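Local coordinates for protein malonyl CoA reductase (malonate semialdehyde-forming) (PDB 2EP5) that probably reduces malonyl-CoA to malonate semialdehyde with NADPH, as a member of the aspartate-semialdehyde dehydrogenase family, at residues G17-M20 against V21-L24; G43-Y46 against K47-V50; N71-D74 against H75-V78; L329-A333 against A334-I338. All blocks are in the same frame, centred on the assembly; numbering follows the deposited sequence.

Interaction 1: residues G17-M20 against V21-L24; sequences GQKM and VKML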
loop_
_atom_site.group_PDB
_atom_site.type_symbol
_atom_site.label_atom_id
_atom_site.label_comp_id
_atom_site.label_asym_id
_atom_site.label_seq_id
_atom_site.Cartn_x
_atom_site.Cartn_y
_atom_site.Cartn_z
ATOM N N GLY A 17 3.852 -24.466 -2.744
ATOM C CA GLY A 17 4.429 -25.413 -3.680
ATOM C C GLY A 17 5.680 -24.872 -4.347
ATOM O O GLY A 17 6.693 -25.566 -4.433
ATOM N N GLN A 18 5.622 -23.629 -4.821
ATOM C CA GLN A 18 6.775 -23.036 -5.487
ATOM C C GLN A 18 7.934 -22.881 -4.514
ATOM O O GLN A 18 9.084 -23.079 -4.888
ATOM C CB GLN A 18 6.394 -21.691 -6.121
ATOM C CG GLN A 18 5.280 -21.825 -7.169
ATOM C CD GLN A 18 5.020 -20.536 -7.931
ATOM O OE1 GLN A 18 3.945 -20.349 -8.514
ATOM N NE2 GLN A 18 6.006 -19.646 -7.941
ATOM N N LYS A 19 7.638 -22.538 -3.264
ATOM C CA LYS A 19 8.688 -22.413 -2.251
ATOM C C LYS A 19 9.404 -23.761 -2.106
ATOM O O LYS A 19 10.630 -23.832 -2.092
ATOM C CB LYS A 19 8.096 -22.034 -0.890
ATOM C CG LYS A 19 8.148 -20.558 -0.570
ATOM C CD LYS A 19 9.573 -20.079 -0.308
ATOM C CE LYS A 19 9.619 -18.557 -0.301
ATOM N NZ LYS A 19 10.986 -18.027 -0.053
ATOM N N MET A 20 8.621 -24.828 -1.990
ATOM C CA MET A 20 9.186 -26.159 -1.831
ATOM C C MET A 20 9.999 -26.569 -3.054
ATOM O O MET A 20 11.090 -27.119 -2.927
ATOM C CB MET A 20 8.065 -27.169 -1.559
ATOM C CG MET A 20 7.364 -26.925 -0.237
ATOM S SD MET A 20 6.004 -28.042 0.084
ATOM C CE MET A 20 6.873 -29.462 0.731
ATOM N N VAL A 21 9.462 -26.305 -4.239
ATOM C CA VAL A 21 10.171 -26.637 -5.464
ATOM C C VAL A 21 11.530 -25.948 -5.442
ATOM O O VAL A 21 12.544 -26.557 -5.781
ATOM C CB VAL A 21 9.384 -26.183 -6.711
ATOM C CG1 VAL A 21 10.287 -26.195 -7.943
ATOM C CG2 VAL A 21 8.208 -27.115 -6.946
ATOM N N LYS A 22 11.554 -24.685 -5.022
ATOM C CA LYS A 22 12.808 -23.932 -4.975
ATOM C C LYS A 22 13.783 -24.489 -3.947
ATOM O O LYS A 22 14.982 -24.579 -4.207
ATOM C CB LYS A 22 12.546 -22.451 -4.680
ATOM C CG LYS A 22 13.771 -21.574 -4.888
ATOM C CD LYS A 22 13.497 -20.095 -4.634
ATOM C CE LYS A 22 13.272 -19.801 -3.151
ATOM N NZ LYS A 22 12.975 -18.355 -2.901
ATOM N N MET A 23 13.270 -24.869 -2.783
ATOM C CA MET A 23 14.109 -25.411 -1.718
ATOM C C MET A 23 14.620 -26.822 -2.019
ATOM O O MET A 23 15.695 -27.210 -1.556
ATOM C CB MET A 23 13.335 -25.403 -0.392
ATOM C CG MET A 23 13.031 -24.002 0.142
ATOM S SD MET A 23 12.026 -24.005 1.652
ATOM C CE MET A 23 13.199 -24.629 2.850
ATOM N N LEU A 24 13.849 -27.585 -2.789
ATOM C CA LEU A 24 14.220 -28.951 -3.156
ATOM C C LEU A 24 15.137 -29.004 -4.381
ATOM O O LEU A 24 15.917 -29.937 -4.545
ATOM C CB LEU A 24 12.963 -29.778 -3.445
ATOM C CG LEU A 24 12.070 -30.174 -2.266
ATOM C CD1 LEU A 24 10.784 -30.791 -2.789
ATOM C CD2 LEU A 24 12.806 -31.149 -1.359
#

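Interaction 2: residues G43-Y46 against K47-V50; sequences GKKY and KDAV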
loop_
_atom_site.group_PDB
_atom_site.type_symbol
_atom_site.label_atom_id
_atom_site.label_comp_id
_atom_site.label_asym_id
_atom_site.label_seq_id
_atom_site.Cartn_x
_atom_site.Cartn_y
_atom_site.Cartn_z
ATOM N N GLY A 43 0.709 -33.797 -17.838
ATOM C CA GLY A 43 1.318 -34.048 -19.130
ATOM C C GLY A 43 2.209 -32.914 -19.600
ATOM O O GLY A 43 3.158 -33.134 -20.352
ATOM N N LYS A 44 1.903 -31.695 -19.167
ATOM C CA LYS A 44 2.694 -30.533 -19.544
ATOM C C LYS A 44 3.893 -30.423 -18.611
ATOM O O LYS A 44 3.884 -30.977 -17.511
ATOM C CB LYS A 44 1.861 -29.252 -19.431
ATOM C CG LYS A 44 0.566 -29.231 -20.235
ATOM C CD LYS A 44 0.803 -29.253 -21.737
ATOM C CE LYS A 44 -0.483 -28.902 -22.488
ATOM N NZ LYS A 44 -0.343 -28.937 -23.970
ATOM N N LYS A 45 4.927 -29.714 -19.055
ATOM C CA LYS A 45 6.120 -29.519 -18.235
ATOM C C LYS A 45 5.786 -28.510 -17.146
ATOM O O LYS A 45 4.926 -27.650 -17.331
ATOM C CB LYS A 45 7.288 -28.993 -19.079
ATOM C CG LYS A 45 7.926 -30.035 -19.984
ATOM C CD LYS A 45 9.039 -29.432 -20.819
ATOM C CE LYS A 45 9.821 -30.507 -21.561
ATOM N NZ LYS A 45 10.926 -29.916 -22.384
ATOM N N TYR A 46 6.470 -28.618 -16.014
ATOM C CA TYR A 46 6.235 -27.713 -14.901
ATOM C C TYR A 46 6.290 -26.249 -15.334
ATOM O O TYR A 46 5.448 -25.444 -14.930
ATOM C CB TYR A 46 7.262 -27.962 -13.794
ATOM C CG TYR A 46 7.025 -27.133 -12.553
ATOM C CD1 TYR A 46 5.929 -27.383 -11.719
ATOM C CD2 TYR A 46 7.877 -26.078 -12.221
ATOM C CE1 TYR A 46 5.687 -26.599 -10.588
ATOM C CE2 TYR A 46 7.645 -25.290 -11.095
ATOM C CZ TYR A 46 6.548 -25.555 -10.286
ATOM O OH TYR A 46 6.317 -24.774 -9.180
ATOM N N LYS A 47 7.274 -25.903 -16.161
ATOM C CA LYS A 47 7.422 -24.524 -16.613
ATOM C C LYS A 47 6.248 -24.037 -17.449
ATOM O O LYS A 47 5.985 -22.843 -17.522
ATOM C CB LYS A 47 8.710 -24.358 -17.416
ATOM C CG LYS A 47 8.679 -25.026 -18.777
ATOM C CD LYS A 47 10.040 -24.961 -19.442
ATOM C CE LYS A 47 10.006 -25.577 -20.836
ATOM N NZ LYS A 47 11.376 -25.675 -21.422
ATOM N N ASP A 48 5.530 -24.963 -18.071
ATOM C CA ASP A 48 4.402 -24.580 -18.907
ATOM C C ASP A 48 3.083 -24.551 -18.161
ATOM O O ASP A 48 2.076 -24.099 -18.701
ATOM C CB ASP A 48 4.279 -25.527 -20.107
ATOM C CG ASP A 48 5.414 -25.357 -21.109
ATOM O OD1 ASP A 48 5.700 -24.207 -21.496
ATOM O OD2 ASP A 48 6.017 -26.371 -21.516
ATOM N N ALA A 49 3.083 -25.020 -16.920
ATOM C CA ALA A 49 1.849 -25.054 -16.147
ATOM C C ALA A 49 1.833 -24.073 -14.990
ATOM O O ALA A 49 0.771 -23.617 -14.572
ATOM C CB ALA A 49 1.601 -26.471 -15.631
ATOM N N VAL A 50 3.009 -23.745 -14.472
ATOM C CA VAL A 50 3.094 -22.830 -13.345
ATOM C C VAL A 50 3.257 -21.365 -13.730
ATOM O O VAL A 50 3.788 -21.030 -14.786
ATOM C CB VAL A 50 4.269 -23.205 -12.415
ATOM C CG1 VAL A 50 5.592 -22.937 -13.118
ATOM C CG2 VAL A 50 4.187 -22.409 -11.115
#

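Interaction 3: residues N71-D74 against H75-V78; sequences NYED and HKDV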
loop_
_atom_site.group_PDB
_atom_site.type_symbol
_atom_site.label_atom_id
_atom_site.label_comp_id
_atom_site.label_asym_id
_atom_site.label_seq_id
_atom_site.Cartn_x
_atom_site.Cartn_y
_atom_site.Cartn_z
ATOM N N ASN A 71 -2.943 -39.391 -8.403
ATOM C CA ASN A 71 -3.265 -40.795 -8.175
ATOM C C ASN A 71 -2.077 -41.714 -7.906
ATOM O O ASN A 71 -0.965 -41.471 -8.369
ATOM C CB ASN A 71 -4.090 -41.316 -9.351
ATOM C CG ASN A 71 -5.432 -40.610 -9.470
ATOM O OD1 ASN A 71 -5.876 -40.266 -10.570
ATOM N ND2 ASN A 71 -6.088 -40.393 -8.334
ATOM N N TYR A 72 -2.337 -42.773 -7.145
ATOM C CA TYR A 72 -1.324 -43.751 -6.766
ATOM C C TYR A 72 -0.400 -44.215 -7.892
ATOM O O TYR A 72 0.817 -44.225 -7.732
ATOM C CB TYR A 72 -1.992 -44.975 -6.146
ATOM C CG TYR A 72 -1.020 -46.101 -5.874
ATOM C CD1 TYR A 72 -0.015 -45.962 -4.920
ATOM C CD2 TYR A 72 -1.079 -47.284 -6.595
ATOM C CE1 TYR A 72 0.913 -46.977 -4.693
ATOM C CE2 TYR A 72 -0.158 -48.306 -6.381
ATOM C CZ TYR A 72 0.839 -48.147 -5.429
ATOM O OH TYR A 72 1.775 -49.145 -5.233
ATOM N N GLU A 73 -0.979 -44.618 -9.018
ATOM C CA GLU A 73 -0.182 -45.094 -10.148
ATOM C C GLU A 73 0.971 -44.168 -10.540
ATOM O O GLU A 73 2.035 -44.638 -10.929
ATOM C CB GLU A 73 -1.076 -45.340 -11.373
ATOM C CG GLU A 73 -2.001 -46.543 -11.246
ATOM C CD GLU A 73 -1.251 -47.833 -10.954
ATOM O OE1 GLU A 73 -0.352 -48.194 -11.739
ATOM O OE2 GLU A 73 -1.558 -48.493 -9.940
ATOM N N ASP A 74 0.772 -42.855 -10.438
ATOM C CA ASP A 74 1.829 -41.917 -10.810
ATOM C C ASP A 74 2.889 -41.675 -9.740
ATOM O O ASP A 74 3.814 -40.896 -9.952
ATOM C CB ASP A 74 1.232 -40.571 -11.221
ATOM C CG ASP A 74 0.565 -40.619 -12.576
ATOM O OD1 ASP A 74 1.148 -41.222 -13.503
ATOM O OD2 ASP A 74 -0.531 -40.041 -12.719
ATOM N N HIS A 75 2.768 -42.337 -8.596
ATOM C CA HIS A 75 3.745 -42.135 -7.535
ATOM C C HIS A 75 4.293 -43.433 -6.963
ATOM O O HIS A 75 4.836 -43.454 -5.859
ATOM C CB HIS A 75 3.127 -41.302 -6.411
ATOM C CG HIS A 75 2.660 -39.949 -6.850
ATOM N ND1 HIS A 75 1.488 -39.752 -7.550
ATOM C CD2 HIS A 75 3.227 -38.726 -6.716
ATOM C CE1 HIS A 75 1.354 -38.468 -7.828
ATOM N NE2 HIS A 75 2.396 -37.824 -7.333
ATOM N N LYS A 76 4.167 -44.511 -7.729
ATOM C CA LYS A 76 4.637 -45.817 -7.291
ATOM C C LYS A 76 6.143 -45.884 -7.041
ATOM O O LYS A 76 6.584 -46.494 -6.060
ATOM C CB LYS A 76 4.225 -46.888 -8.308
ATOM C CG LYS A 76 2.714 -47.013 -8.479
ATOM C CD LYS A 76 2.321 -48.162 -9.408
ATOM C CE LYS A 76 2.413 -49.519 -8.714
ATOM N NZ LYS A 76 3.794 -49.865 -8.267
ATOM N N ASP A 77 6.935 -45.258 -7.909
ATOM C CA ASP A 77 8.382 -45.293 -7.730
ATOM C C ASP A 77 8.926 -44.250 -6.754
ATOM O O ASP A 77 10.125 -44.233 -6.474
ATOM C CB ASP A 77 9.099 -45.145 -9.075
ATOM C CG ASP A 77 8.690 -43.894 -9.826
ATOM O OD1 ASP A 77 8.457 -42.851 -9.179
ATOM O OD2 ASP A 77 8.617 -43.950 -11.072
ATOM N N VAL A 78 8.059 -43.391 -6.224
ATOM C CA VAL A 78 8.523 -42.366 -5.294
ATOM C C VAL A 78 8.721 -42.912 -3.884
ATOM O O VAL A 78 7.941 -43.734 -3.412
ATOM C CB VAL A 78 7.540 -41.172 -5.220
ATOM C CG1 VAL A 78 8.123 -40.081 -4.342
ATOM C CG2 VAL A 78 7.261 -40.634 -6.617
HETATM O O HOH W 1 4.832 -44.579 -10.953
#

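Interaction 4: residues L329-A333 against A334-I338; sequences LVRGA and AGITI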
loop_
_atom_site.group_PDB
_atom_site.type_symbol
_atom_site.label_atom_id
_atom_site.label_comp_id
_atom_site.label_asym_id
_atom_site.label_seq_id
_atom_site.Cartn_x
_atom_site.Cartn_y
_atom_site.Cartn_z
ATOM N N LEU A 329 5.412 -18.913 4.920
ATOM C CA LEU A 329 5.637 -19.770 3.754
ATOM C C LEU A 329 6.701 -20.845 3.974
ATOM O O LEU A 329 6.638 -21.934 3.394
ATOM C CB LEU A 329 6.045 -18.922 2.548
ATOM C CG LEU A 329 5.051 -17.889 2.017
ATOM C CD1 LEU A 329 5.649 -17.234 0.776
ATOM C CD2 LEU A 329 3.720 -18.566 1.672
ATOM N N VAL A 330 7.680 -20.524 4.810
ATOM C CA VAL A 330 8.788 -21.423 5.100
ATOM C C VAL A 330 8.567 -22.162 6.422
ATOM O O VAL A 330 8.193 -23.339 6.440
ATOM C CB VAL A 330 10.115 -20.609 5.141
ATOM C CG1 VAL A 330 11.293 -21.511 5.432
ATOM C CG2 VAL A 330 10.313 -19.907 3.808
ATOM N N ARG A 331 8.799 -21.467 7.527
ATOM C CA ARG A 331 8.602 -22.053 8.843
ATOM C C ARG A 331 7.171 -22.575 8.951
ATOM O O ARG A 331 6.920 -23.616 9.556
ATOM C CB ARG A 331 8.810 -21.000 9.928
ATOM C CG ARG A 331 8.757 -21.569 11.331
ATOM C CD ARG A 331 10.052 -22.291 11.600
ATOM N NE ARG A 331 9.864 -23.565 12.269
ATOM C CZ ARG A 331 10.862 -24.367 12.607
ATOM N NH1 ARG A 331 12.112 -24.021 12.337
ATOM N NH2 ARG A 331 10.612 -25.510 13.225
ATOM N N GLY A 332 6.242 -21.841 8.351
ATOM C CA GLY A 332 4.845 -22.211 8.421
ATOM C C GLY A 332 4.322 -23.227 7.432
ATOM O O GLY A 332 3.158 -23.605 7.527
ATOM N N ALA A 333 5.150 -23.662 6.481
ATOM C CA ALA A 333 4.709 -24.640 5.488
ATOM C C ALA A 333 5.839 -25.402 4.793
ATOM O O ALA A 333 6.214 -26.487 5.243
ATOM C CB ALA A 333 3.824 -23.964 4.448
ATOM N N ALA A 334 6.374 -24.835 3.708
ATOM C CA ALA A 334 7.443 -25.465 2.919
ATOM C C ALA A 334 8.615 -26.028 3.716
ATOM O O ALA A 334 8.918 -27.220 3.636
ATOM C CB ALA A 334 7.970 -24.485 1.874
ATOM N N GLY A 335 9.276 -25.165 4.476
ATOM C CA GLY A 335 10.416 -25.585 5.260
ATOM C C GLY A 335 10.162 -26.636 6.323
ATOM O O GLY A 335 11.013 -27.501 6.534
ATOM N N ILE A 336 9.018 -26.590 7.005
ATOM C CA ILE A 336 8.783 -27.598 8.042
ATOM C C ILE A 336 8.433 -28.967 7.473
ATOM O O ILE A 336 8.712 -29.980 8.098
ATOM C CB ILE A 336 7.682 -27.183 9.052
ATOM C CG1 ILE A 336 6.440 -26.704 8.319
ATOM C CG2 ILE A 336 8.218 -26.139 9.989
ATOM C CD1 ILE A 336 5.261 -26.549 9.223
ATOM N N THR A 337 7.826 -28.996 6.293
ATOM C CA THR A 337 7.481 -30.263 5.666
ATOM C C THR A 337 8.778 -30.957 5.253
ATOM O O THR A 337 8.978 -32.145 5.501
ATOM C CB THR A 337 6.620 -30.053 4.413
ATOM O OG1 THR A 337 5.372 -29.468 4.790
ATOM C CG2 THR A 337 6.360 -31.385 3.708
ATOM N N ILE A 338 9.660 -30.193 4.623
ATOM C CA ILE A 338 10.938 -30.718 4.166
ATOM C C ILE A 338 11.787 -31.102 5.376
ATOM O O ILE A 338 12.476 -32.127 5.364
ATOM C CB ILE A 338 11.663 -29.657 3.286
ATOM C CG1 ILE A 338 10.901 -29.485 1.966
ATOM C CG2 ILE A 338 13.109 -30.062 3.032
ATOM C CD1 ILE A 338 11.369 -28.308 1.122
#

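Interaction 1: residues G17-M20 against V21-L24
Gly17 to Met20 and Val21 to Leu24 form one run of alpha helix, in which four successive carbonyls each receive the amide N-H four residues on. The bond from Val21 N to Gly17 O (2.9 Å) is fairly straight, with an angle of 164° at the hydrogen. The last, from Leu24 N to Met20 O, is 2.8 Å. Side chains of the second turn rest on these same carbonyls: Val21 CG2 lies 3.3 Å from Gly17 O, Met23 CG 3.3 Å from Lys19 O, and Leu24 CG 3.3 Å from Met20 O.

Lys19 and Lys22 extend alongside each other. A bend at chi2 of Lys19 (-70°) and another further out, at chi3 of Lys22 (70°), bring the two ammonium groups together, with Lys19 NZ to Lys22 NZ 3.5 Å. Both are donors, so they do not bond to each other. Instead, Lys22 NZ forms a salt bridge with Glu54 OE1, while Lys19 NZ makes a long, weak ion pair with the same oxygen. The carboxylate probably offsets the two positive charges.

Other side chains pack against neighbouring elements: Met20 and Val21 touch Leu9 on strand 5-10, and Met23 touches Ile338 of helix 334-347. Helix 15-24 is the first crossover of a beta-alpha-beta unit between parallel strands 5-10 and 30-36. Gly17 is the last glycine of a GxxGxxG sequence, consistent with the dinucleotide-binding start of a Rossmann fold.

Interaction 2: residues G43-Y46 against K47-V50
Val50 CG1 sits over one face of the Tyr46 ring, 4.0 Å from the ring centroid and 21° off its normal, a CH-pi contact displaced toward the rim. The nearest ring atom is Tyr46 CE2, 3.7 Å from Val50 CG1. The other methyl, Val50 CG2, lies near the phenolic end, 3.7 Å from Tyr46 OH. With CG of Tyr46 anti to the backbone N (chi1 -176°), the ring lies beneath the valine one turn later. Val50 in turn holds CG1 between its own N and carbonyl carbon (chi1 69°), and this methyl also packs against the tyrosine carbonyl.

Behind the side chains, Tyr46 O accepts two backbone amides. Val50 N gives a bond of 3.0 Å, whereas Ala49 N, at 3.1 Å, comes from well above the carbonyl plane. Lys45 O is engaged one step earlier by Asp48 N at 2.9 Å, and Asp48 OD2 comes near Lys45 CB. These bonds wind the chain into the short, weakly bonded helix 46-49.

Further out, Lys45 and Lys47 extend side by side in the same direction. Lys45 NZ and Lys47 NZ are 4.4 Å apart, and each makes a salt bridge to Asp64 OD1. The tyrosine hydroxyl is bonded to Ser12 O; the tyrosine side chain also meets Gln18 and Val21 of helix 15-24, at its hydroxyl, and Ile67 of strand 67-68. The chemistry therefore divides between two sides: a buried aromatic group fixed at its hydroxyl and packed by a methyl, and a more exposed lysine pair whose charge is probably balanced by one shared carboxylate.

Interaction 3: residues N71-D74 against H75-V78
Asn71 O is gripped from opposite faces of its carbonyl plane by two donors, His75 ND1 (3.1 Å) and Asp74 N (3.0 Å). The imidazole bond is nearly straight at 162°, and the oxygen lies almost in the ring plane, so the proton is on ND1 and the ring's rotation is fixed. The shorter bond from His75 N to Tyr72 O (2.8 Å) continues the 3-10 pattern of residues 72-74.

On another side, Lys76 lays its chain across Tyr72. Its CG stands over one ring face, 4.0 Å from the centroid in a CH-pi contact. A bend at chi3 (78°) carries Lys76 CE round to 3.6 Å from Tyr72 OH. Glu73 runs alongside the same lysine, its OE1 3.5 Å from Lys76 CD, but the two charged ends do not meet. A water donates to Glu73 O at 2.8 Å and accepts a weak bond from Lys76 N.

Asp74 OD2 is held by Ser69 OG. His75 turns inward against Ser8 and Leu10 of strand 5-10 and Val68 of strand 67-68, joining this surface turn to two strands of the parallel sheet just before strand 80-83.

Interaction 4: residues L329-A333 against A334-I338
The guanidinium of Arg331 is the one flat side-chain group in this contact, and the CG2 methyl of Ile336 approaches it obliquely, although the exact placing of this methyl is uncertain. The pair belongs to a type I beta turn, Val330 to Ala333, leading straight into helix 334-347, with Ala333 at the N-cap. The two side chains cross at about a right angle. The arginine's polar end is engaged elsewhere: NH2 forms a salt bridge with Glu123 and a hydrogen bond with Asn121 OD1, and NH1 is bonded to Met306 O, so these partners probably fix its orientation.

Val330 O closes the turn by accepting Ala333 N at 3.1 Å, and it also receives weak bonds from Gly335 N (2.9 Å) and Ile336 N (3.4 Å). Gly335 passes close to the turn here, its CA 4.2 Å from Val330 CG1. With CG1 of Ile336 set between its own N and carbonyl carbon (chi1 49°), the chain folds back over the turn, and CD1 of Ile336 reaches 3.9 Å from Gly332 C.

Gly332 lies about 4 Å from the side chain of Cys151, predicted to carry the acyl-thioester intermediate, so the turn probably helps to line the predicted active site. The helix after it packs on helix 15-24 through Ala334 and Thr337. Thr337 OG1 has Asn148 OD1 and Asn107 OD1 within bonding distance, and its single proton can serve only one acceptor at a time. The first regular helical bond runs from Thr337 N to Ala333 O, 3.2 Å long, with an angle of 153° at the hydrogen.

All four contacts are local and follow one another in series, so none nests in or crosses another. Interaction 1 lies along the helix after the first strand. Interaction 2 forms the turn after strand 30-36 and touches interaction 1 directly, Val21 CG2 lying 3.7 Å from Tyr46 OH. Interaction 3 shapes the link from strand 67-68 to strand 80-83 and stays apart, its nearest atoms about 8 Å from interaction 2. Interaction 4 begins the last helix, which returns to helix 15-24: Met20 CG is 3.3 Å from Ala334 CB. Helix 15-24 thus stands between the surface turn at 43-50 and the C-terminal helix, whose preceding turn lies beside the predicted catalytic cysteine.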